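Local coordinates for protein STE5 (Saccharomyces cerevisiae, PDB 3FZE) that scaffolds the yeast pheromone-response pathway, its minimal scaffold domain cocatalysing phosphorylation of the MAP kinase Fus3 by Ste7, at residues Pro17-Ile22 against Phe51-Phe56; Leu146-Gly151 against Glu163-Ser168. One frame throughout, in Å; residues are numbered along the deposited sequence.

Interaction 1 of 2, residues Pro17-Ile22 against Phe51-Phe56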
# COMPACT_ATOMS: atom_id res chain seq x y z
N PRO A 17 12.89 2.57 -8.18
CA PRO A 17 12.93 1.36 -7.34
C PRO A 17 12.98 0.10 -8.20
O PRO A 17 12.38 0.09 -9.27
CB PRO A 17 11.60 1.41 -6.58
CG PRO A 17 10.73 2.35 -7.35
CD PRO A 17 11.64 3.33 -8.03
N ASP A 18 13.68 -0.93 -7.74
CA ASP A 18 13.74 -2.23 -8.40
C ASP A 18 12.48 -3.04 -8.16
O ASP A 18 12.17 -3.98 -8.90
CB ASP A 18 14.94 -3.02 -7.86
CG ASP A 18 16.27 -2.34 -8.17
OD1 ASP A 18 16.51 -2.02 -9.35
OD2 ASP A 18 17.06 -2.13 -7.22
N ASN A 19 11.78 -2.68 -7.08
CA ASN A 19 10.58 -3.39 -6.64
C ASN A 19 9.79 -2.52 -5.66
O ASN A 19 10.31 -1.54 -5.12
CB ASN A 19 10.97 -4.72 -5.97
CG ASN A 19 9.81 -5.71 -5.91
OD1 ASN A 19 8.84 -5.58 -6.65
ND2 ASN A 19 9.92 -6.71 -5.03
N LEU A 20 8.52 -2.88 -5.45
CA LEU A 20 7.69 -2.20 -4.48
C LEU A 20 7.10 -3.19 -3.50
O LEU A 20 6.83 -4.34 -3.86
CB LEU A 20 6.52 -1.49 -5.16
CG LEU A 20 6.85 -0.41 -6.18
CD1 LEU A 20 5.56 0.12 -6.78
CD2 LEU A 20 7.65 0.71 -5.54
N ALA A 21 6.87 -2.71 -2.29
CA ALA A 21 6.02 -3.39 -1.32
C ALA A 21 4.84 -2.48 -1.05
O ALA A 21 5.02 -1.34 -0.62
CB ALA A 21 6.79 -3.64 -0.03
N ILE A 22 3.64 -2.98 -1.32
CA ILE A 22 2.41 -2.21 -1.15
C ILE A 22 1.71 -2.64 0.13
O ILE A 22 1.29 -3.78 0.26
CB ILE A 22 1.44 -2.44 -2.34
CG1 ILE A 22 2.18 -2.34 -3.68
CG2 ILE A 22 0.30 -1.44 -2.28
CD1 ILE A 22 2.64 -0.93 -4.05
N PHE A 51 6.61 -4.88 -12.13
CA PHE A 51 7.28 -5.45 -10.96
C PHE A 51 6.80 -6.87 -10.73
O PHE A 51 5.87 -7.10 -9.96
CB PHE A 51 6.96 -4.60 -9.71
CG PHE A 51 7.41 -3.16 -9.82
CD1 PHE A 51 8.76 -2.84 -9.78
CD2 PHE A 51 6.49 -2.13 -9.95
CE1 PHE A 51 9.19 -1.52 -9.87
CE2 PHE A 51 6.91 -0.80 -10.03
CZ PHE A 51 8.25 -0.50 -9.99
N ALA A 52 7.43 -7.85 -11.38
CA ALA A 52 7.01 -9.24 -11.25
C ALA A 52 7.08 -9.73 -9.79
O ALA A 52 6.29 -10.57 -9.36
CB ALA A 52 7.84 -10.14 -12.15
N ARG A 53 8.04 -9.20 -9.05
CA ARG A 53 8.24 -9.60 -7.65
C ARG A 53 7.49 -8.69 -6.67
O ARG A 53 7.80 -8.64 -5.48
CB ARG A 53 9.73 -9.68 -7.34
CG ARG A 53 10.45 -10.65 -8.28
CD ARG A 53 11.94 -10.68 -8.07
NE ARG A 53 12.53 -9.43 -8.50
CZ ARG A 53 12.87 -8.44 -7.68
NH1 ARG A 53 12.71 -8.60 -6.37
NH2 ARG A 53 13.37 -7.32 -8.17
N LEU A 54 6.51 -7.96 -7.18
CA LEU A 54 5.68 -7.10 -6.34
C LEU A 54 5.23 -7.78 -5.04
O LEU A 54 4.67 -8.87 -5.08
CB LEU A 54 4.43 -6.67 -7.12
CG LEU A 54 3.56 -5.60 -6.48
CD1 LEU A 54 4.32 -4.30 -6.25
CD2 LEU A 54 2.32 -5.37 -7.34
N GLN A 55 5.45 -7.10 -3.91
CA GLN A 55 5.03 -7.59 -2.60
C GLN A 55 3.88 -6.76 -2.07
O GLN A 55 3.75 -5.58 -2.41
CB GLN A 55 6.18 -7.50 -1.60
CG GLN A 55 7.43 -8.25 -2.04
CD GLN A 55 7.22 -9.74 -1.99
OE1 GLN A 55 6.95 -10.30 -0.93
NE2 GLN A 55 7.32 -10.39 -3.14
N PHE A 56 3.05 -7.36 -1.23
CA PHE A 56 1.92 -6.65 -0.64
C PHE A 56 1.71 -7.11 0.79
O PHE A 56 2.20 -8.15 1.21
CB PHE A 56 0.64 -6.91 -1.42
CG PHE A 56 0.04 -8.27 -1.17
CD1 PHE A 56 -0.98 -8.42 -0.24
CD2 PHE A 56 0.54 -9.39 -1.81
CE1 PHE A 56 -1.53 -9.68 0.02
CE2 PHE A 56 0.01 -10.65 -1.56
CZ PHE A 56 -1.02 -10.80 -0.64
O HOH W 1 9.57 -6.70 -9.23
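A21 and I22 run parallel to Q55 and F56, where Q55 N donates to L20 O and I22 N to Q55 O (2.8 Å). These are the two parallel strands of the beta-alpha-beta unit, joined by helix 35-50, in the vWA-like domain. Ahead of the pairing, F51-L54 forms a type I turn, and N19 reaches into it. With CG anti to the backbone N (chi1 -161°), the N19 amide extends to the turn, and its ND2 donates to R53 O at 2.9 Å, from above that carbonyl's plane. Q55 NE2 approaches R53 O from the opposite face, its chain bent at chi2, so the oxygen is gripped from both. Water 1 links the other end of the amide, N19 OD1, to the amide N of R53. Replacing N19 by alanine removes both amide atoms, which is likely to leave R53 O with Q55 NE2 as its remaining side-chain donor and water 1 without its N19 partner. The R53 guanidinium is salt-bridged to E109. L54 CD1 packs on L20 CB at 3.7 Å and touches I22 CG1. L20 lies over one face of the F51 ring in a CH-pi contact, its CG 4.1 Å from the ring centroid.

Interaction 2 of 2, residues Leu146-Gly151 against Glu163-Ser168; sequences LKIKVG and ELVEAS
K149 meets V165 through its backbone, the amide N donating to V165 O at 2.7 Å, while its side chain leaves from one face of the sheet and runs forward along its own strand. CB rests 4.1 Å from L164 CD1, a little closer to V165 O and 4.3 Å from E166 CG. CG, anti to the backbone N (chi1 -155°), leads into a bend at chi2 (-65°); CD and CE then run extended, the side chain packing on M121 and L128 outside the two segments. In one of its two conformers NZ donates to two carbonyl oxygens, V150 O at 2.9 Å and G151 O at 3.0 Å, the first from above its plane. This pairing is the parallel edge of the six-stranded mixed sheet of the vWA-like fold, strand 165-167 being outermost. Its remaining bonds run from V165 N to K147 O, A167 N to K149 O and G151 N to A167 O. I148, V165 and A167 share the other face: I148 and V165 lie side by side, and I148 CG2 meets A167 CB at 4.0 Å. Helix 170-180 covers I148 and A167, helix 2-14 V165. Water 2 accepts from K147 N and donates to E163 O, its oxygen 2.8 Å from E163 O.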
# COMPACT_ATOMS: atom_id res chain seq x y z
N LEU A 146 6.52 6.06 1.17
CA LEU A 146 5.36 6.91 0.98
C LEU A 146 4.20 6.52 1.91
O LEU A 146 3.83 5.35 1.98
CB LEU A 146 4.96 6.87 -0.50
CG LEU A 146 3.58 7.22 -1.04
CD1 LEU A 146 3.68 7.45 -2.54
CD2 LEU A 146 2.64 6.09 -0.73
N LYS A 147 3.65 7.50 2.61
CA LYS A 147 2.56 7.25 3.56
C LYS A 147 1.35 8.08 3.17
O LYS A 147 1.41 9.32 3.17
CB LYS A 147 3.01 7.60 4.97
CG LYS A 147 4.16 6.77 5.48
CD LYS A 147 4.63 7.24 6.84
CE LYS A 147 5.89 6.52 7.27
NZ LYS A 147 6.52 7.14 8.48
N ILE A 148 0.25 7.41 2.84
CA ILE A 148 -0.92 8.10 2.32
C ILE A 148 -2.20 7.76 3.07
O ILE A 148 -2.54 6.59 3.28
CB ILE A 148 -1.15 7.82 0.82
CG1 ILE A 148 0.09 8.19 -0.01
CG2 ILE A 148 -2.37 8.58 0.31
CD1 ILE A 148 -0.02 7.78 -1.48
N LYS A 149 -2.92 8.81 3.46
CA LYS A 149 -4.19 8.65 4.15
C LYS A 149 -5.32 8.90 3.16
O LYS A 149 -5.43 9.99 2.60
CB LYS A 149 -4.27 9.62 5.33
CG LYS A 149 -5.20 9.18 6.45
CD LYS A 149 -6.63 9.14 5.97
CE LYS A 149 -7.58 8.83 7.12
NZ LYS A 149 -8.98 8.95 6.66
N VAL A 150 -6.15 7.89 2.95
CA VAL A 150 -7.33 8.03 2.11
C VAL A 150 -8.49 8.55 2.97
O VAL A 150 -8.86 7.93 3.97
CB VAL A 150 -7.70 6.71 1.43
CG1 VAL A 150 -9.05 6.83 0.74
CG2 VAL A 150 -6.60 6.32 0.44
N GLY A 151 -9.05 9.69 2.58
CA GLY A 151 -10.07 10.37 3.36
C GLY A 151 -9.46 11.56 4.07
O GLY A 151 -8.59 11.40 4.93
N GLU A 163 6.05 13.36 6.61
CA GLU A 163 5.46 13.74 5.34
C GLU A 163 4.23 12.90 5.01
O GLU A 163 4.20 12.19 4.01
CB GLU A 163 6.51 13.64 4.23
CG GLU A 163 7.55 14.75 4.28
CD GLU A 163 8.94 14.27 3.95
OE1 GLU A 163 9.28 13.12 4.30
OE2 GLU A 163 9.71 15.05 3.35
N LEU A 164 3.22 13.00 5.86
CA LEU A 164 1.93 12.37 5.61
C LEU A 164 1.29 13.00 4.37
O LEU A 164 1.40 14.21 4.16
CB LEU A 164 1.02 12.53 6.83
CG LEU A 164 -0.43 12.06 6.66
CD1 LEU A 164 -0.50 10.54 6.50
CD2 LEU A 164 -1.28 12.51 7.84
N VAL A 165 0.64 12.18 3.56
CA VAL A 165 -0.03 12.67 2.36
C VAL A 165 -1.50 12.28 2.41
O VAL A 165 -1.83 11.14 2.72
CB VAL A 165 0.61 12.06 1.09
CG1 VAL A 165 -0.24 12.38 -0.14
CG2 VAL A 165 2.03 12.58 0.91
N GLU A 166 -2.38 13.23 2.10
CA GLU A 166 -3.82 12.96 2.13
C GLU A 166 -4.42 12.89 0.74
O GLU A 166 -4.05 13.65 -0.15
CB GLU A 166 -4.56 14.01 2.97
CG GLU A 166 -4.36 13.86 4.47
CD GLU A 166 -4.98 15.00 5.25
OE1 GLU A 166 -6.14 15.36 4.96
OE2 GLU A 166 -4.31 15.52 6.17
N ALA A 167 -5.36 11.97 0.55
CA ALA A 167 -5.98 11.79 -0.75
C ALA A 167 -7.48 11.54 -0.62
O ALA A 167 -7.95 11.06 0.41
CB ALA A 167 -5.32 10.66 -1.50
N SER A 168 -8.22 11.84 -1.69
CA SER A 168 -9.68 11.81 -1.64
C SER A 168 -10.26 10.39 -1.68
O SER A 168 -11.28 10.12 -1.05
CB SER A 168 -10.26 12.64 -2.78
OG SER A 168 -9.90 12.08 -4.03
O HOH W 2 5.47 9.72 3.43

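How the interactions relate
Interactions 1 and 2 belong to one mixed sheet, ordered 65-68, 55-60, 19-26, 111-117, 145-150, 165-167. Their centres lie about 20 Å apart on opposite sides of the chain's centre, and their nearest atoms are about 7 Å apart without touching. Strand 111-117 lies between them: it pairs with strand 19-26 of interaction 1 and with strand 145-150 of interaction 2. Along the chain, interaction 1 closes before interaction 2 opens. The first is joined through helix 35-50, whereas the second brackets a connection without helix or strand. Together they place early and late parts of the sequence in a single sheet, consistent with the alpha/beta/alpha architecture of this Fus3-binding domain.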